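Local coordinates for protein lipoteichoic acid primase (Listeria monocytogenes, PDB 4UOP) that belongs to the sulfatase family and carries a magnesium ion in its extracellular catalytic domain, at residues K267-S271 against G272-D276. Sequence-based numbering, arbitrary orientation.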
ATOM      1  N   LYS B 267     -25.610  14.104  26.502  1.00 23.35           N
ATOM      2  CA  LYS B 267     -25.865  15.493  26.121  1.00 24.69           C
ATOM      3  C   LYS B 267     -26.808  15.606  24.926  1.00 22.88           C
ATOM      4  O   LYS B 267     -27.656  16.489  24.903  1.00 21.91           O
ATOM      5  CB  LYS B 267     -24.563  16.246  25.852  1.00 27.12           C
ATOM      6  CG  LYS B 267     -23.777  16.478  27.130  1.00 31.75           C
ATOM      7  CD  LYS B 267     -22.353  16.939  26.867  1.00 35.24           C
ATOM      8  CE  LYS B 267     -22.285  18.402  26.462  1.00 37.68           C
ATOM      9  NZ  LYS B 267     -20.958  18.994  26.786  1.00 39.79           N
ATOM     10  N   LEU B 268     -26.647  14.724  23.944  1.00 21.95           N
ATOM     11  CA  LEU B 268     -27.568  14.661  22.818  1.00 21.63           C
ATOM     12  C   LEU B 268     -28.978  14.313  23.304  1.00 22.17           C
ATOM     13  O   LEU B 268     -29.955  14.829  22.778  1.00 23.04           O
ATOM     14  CB  LEU B 268     -27.108  13.632  21.776  1.00 20.84           C
ATOM     15  CG  LEU B 268     -25.786  13.878  21.044  1.00 20.78           C
ATOM     16  CD1 LEU B 268     -25.472  12.700  20.135  1.00 19.84           C
ATOM     17  CD2 LEU B 268     -25.769  15.204  20.278  1.00 20.90           C
ATOM     18  N   LYS B 269     -29.091  13.426  24.288  1.00 22.57           N
ATOM     19  CA  LYS B 269     -30.402  13.053  24.828  1.00 24.03           C
ATOM     20  C   LYS B 269     -31.045  14.228  25.581  1.00 25.21           C
ATOM     21  O   LYS B 269     -32.192  14.585  25.304  1.00 25.11           O
ATOM     22  CB  LYS B 269     -30.315  11.801  25.720  1.00 25.43           C
ATOM     23  CG  LYS B 269     -30.044  10.511  24.962  1.00 27.23           C
ATOM     24  CD  LYS B 269     -29.974   9.290  25.859  1.00 30.33           C
ATOM     25  CE  LYS B 269     -29.869   8.019  25.034  1.00 32.75           C
ATOM     26  NZ  LYS B 269     -29.717   6.798  25.867  1.00 36.90           N
ATOM     27  N   ASP B 270     -30.307  14.821  26.518  1.00 25.89           N
ATOM     28  CA  ASP B 270     -30.806  15.943  27.324  1.00 27.99           C
ATOM     29  C   ASP B 270     -31.240  17.133  26.481  1.00 27.89           C
ATOM     30  O   ASP B 270     -32.246  17.769  26.775  1.00 25.72           O
ATOM     31  CB  ASP B 270     -29.741  16.423  28.311  1.00 30.97           C
ATOM     32  CG  ASP B 270     -29.464  15.421  29.410  1.00 34.48           C
ATOM     33  OD1 ASP B 270     -30.304  14.524  29.629  1.00 36.42           O
ATOM     34  OD2 ASP B 270     -28.405  15.547  30.068  1.00 37.28           O
ATOM     35  N   SER B 271     -30.477  17.417  25.426  1.00 25.20           N
ATOM     36  CA  SER B 271     -30.725  18.553  24.586  1.00 24.95           C
ATOM     37  C   SER B 271     -31.913  18.373  23.655  1.00 24.28           C
ATOM     38  O   SER B 271     -32.420  19.366  23.139  1.00 25.30           O
ATOM     39  CB  SER B 271     -29.491  18.858  23.740  1.00 25.48           C
ATOM     40  OG  SER B 271     -29.293  17.852  22.767  1.00 24.51           O
ATOM     41  N   GLY B 272     -32.355  17.134  23.438  1.00 22.22           N
ATOM     42  CA  GLY B 272     -33.383  16.855  22.428  1.00 21.95           C
ATOM     43  C   GLY B 272     -32.847  16.457  21.051  1.00 21.56           C
ATOM     44  O   GLY B 272     -33.608  16.008  20.181  1.00 21.53           O
ATOM     45  N   ILE B 273     -31.545  16.609  20.833  1.00 20.74           N
ATOM     46  CA  ILE B 273     -30.957  16.286  19.525  1.00 20.24           C
ATOM     47  C   ILE B 273     -31.098  14.787  19.212  1.00 20.28           C
ATOM     48  O   ILE B 273     -31.379  14.412  18.077  1.00 19.56           O
ATOM     49  CB  ILE B 273     -29.495  16.752  19.444  1.00 20.38           C
ATOM     50  CG1 ILE B 273     -29.443  18.281  19.427  1.00 21.25           C
ATOM     51  CG2 ILE B 273     -28.813  16.231  18.187  1.00 20.86           C
ATOM     52  CD1 ILE B 273     -28.078  18.838  19.758  1.00 22.12           C
ATOM     53  N   TRP B 274     -30.935  13.941  20.224  1.00 19.71           N
ATOM     54  CA  TRP B 274     -30.990  12.476  20.036  1.00 20.45           C
ATOM     55  C   TRP B 274     -32.312  12.043  19.412  1.00 20.37           C
ATOM     56  O   TRP B 274     -32.343  11.203  18.502  1.00 19.50           O
ATOM     57  CB  TRP B 274     -30.802  11.792  21.371  1.00 21.23           C
ATOM     58  CG  TRP B 274     -30.757  10.302  21.355  1.00 22.01           C
ATOM     59  CD1 TRP B 274     -31.753   9.452  21.742  1.00 22.57           C
ATOM     60  CD2 TRP B 274     -29.645   9.480  20.986  1.00 21.72           C
ATOM     61  NE1 TRP B 274     -31.330   8.147  21.638  1.00 22.81           N
ATOM     62  CE2 TRP B 274     -30.050   8.133  21.148  1.00 22.60           C
ATOM     63  CE3 TRP B 274     -28.352   9.746  20.509  1.00 21.07           C
ATOM     64  CZ2 TRP B 274     -29.197   7.057  20.879  1.00 22.70           C
ATOM     65  CZ3 TRP B 274     -27.506   8.678  20.242  1.00 21.49           C
ATOM     66  CH2 TRP B 274     -27.931   7.348  20.430  1.00 21.56           C
ATOM     67  N   ASP B 275     -33.393  12.636  19.905  1.00 21.15           N
ATOM     68  CA  ASP B 275     -34.738  12.286  19.459  1.00 23.30           C
ATOM     69  C   ASP B 275     -35.078  12.899  18.117  1.00 23.40           C
ATOM     70  O   ASP B 275     -36.154  12.625  17.585  1.00 23.49           O
ATOM     71  CB  ASP B 275     -35.778  12.729  20.495  1.00 25.41           C
ATOM     72  CG  ASP B 275     -35.632  11.999  21.820  1.00 28.51           C
ATOM     73  OD1 ASP B 275     -35.295  10.798  21.811  1.00 29.85           O
ATOM     74  OD2 ASP B 275     -35.863  12.612  22.882  1.00 32.49           O
ATOM     75  N   ASP B 276     -34.174  13.707  17.565  1.00 21.54           N
ATOM     76  CA  ASP B 276     -34.362  14.334  16.271  1.00 23.57           C
ATOM     77  C   ASP B 276     -33.237  14.021  15.279  1.00 22.01           C
ATOM     78  O   ASP B 276     -33.060  14.756  14.298  1.00 20.59           O
ATOM     79  CB  ASP B 276     -34.470  15.855  16.454  1.00 27.74           C
ATOM     80  CG  ASP B 276     -35.903  16.381  16.313  1.00 35.29           C
ATOM     81  OD1 ASP B 276     -36.873  15.571  16.309  1.00 40.01           O
ATOM     82  OD2 ASP B 276     -36.050  17.626  16.197  1.00 39.10           O
TER
HETATM   83  O   HOH W   1     -33.340  13.734  22.824  1.00 26.02           O
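Lys269 O, at the C-terminal end of a helix, is approached by two groups: Gly272 N donates to it at 3.2 Å, and a water lies 2.9 Å from Lys269 O, placed to donate to it. The same water accepts from Asp275 N, so it bridges the helix end to the short 3-10 segment that follows. One residue earlier, Leu268 O takes Trp274 N at 2.9 Å, a nearly straight bond (164° at the hydrogen) whose donor stands well above the carbonyl plane. Gly272, with positive phi (94°), is the first residue to leave helical angles, and the chain turns back there, so that Trp274 N reaches Leu268 O six residues back. The turn brings Trp274 alongside Lys269. With CG of Trp274 anti to its own N (chi1 -177°), the indole runs the same way as the extended lysine chain, which lies over one face; Lys269 CE is 3.9 Å from the centroid of the five-membered ring, a CH-pi contact, while NZ is too distant for more than a weak cation-pi attraction. Leu268 CD1 meets the ring at its edge, near CE3, and the other leucine methyl, CD2, packs on Ile273 CG2 at 3.8 Å. Leu268 and Ile273 both touch Ile61 of strand 59-65, Ser271 and Ile273 lean on helix 193-209, and Trp274 stacks with His322; the link between helix 246-271 and strand 277-283 thus contacts both helix 193-209 and the sheet containing strand 59-65.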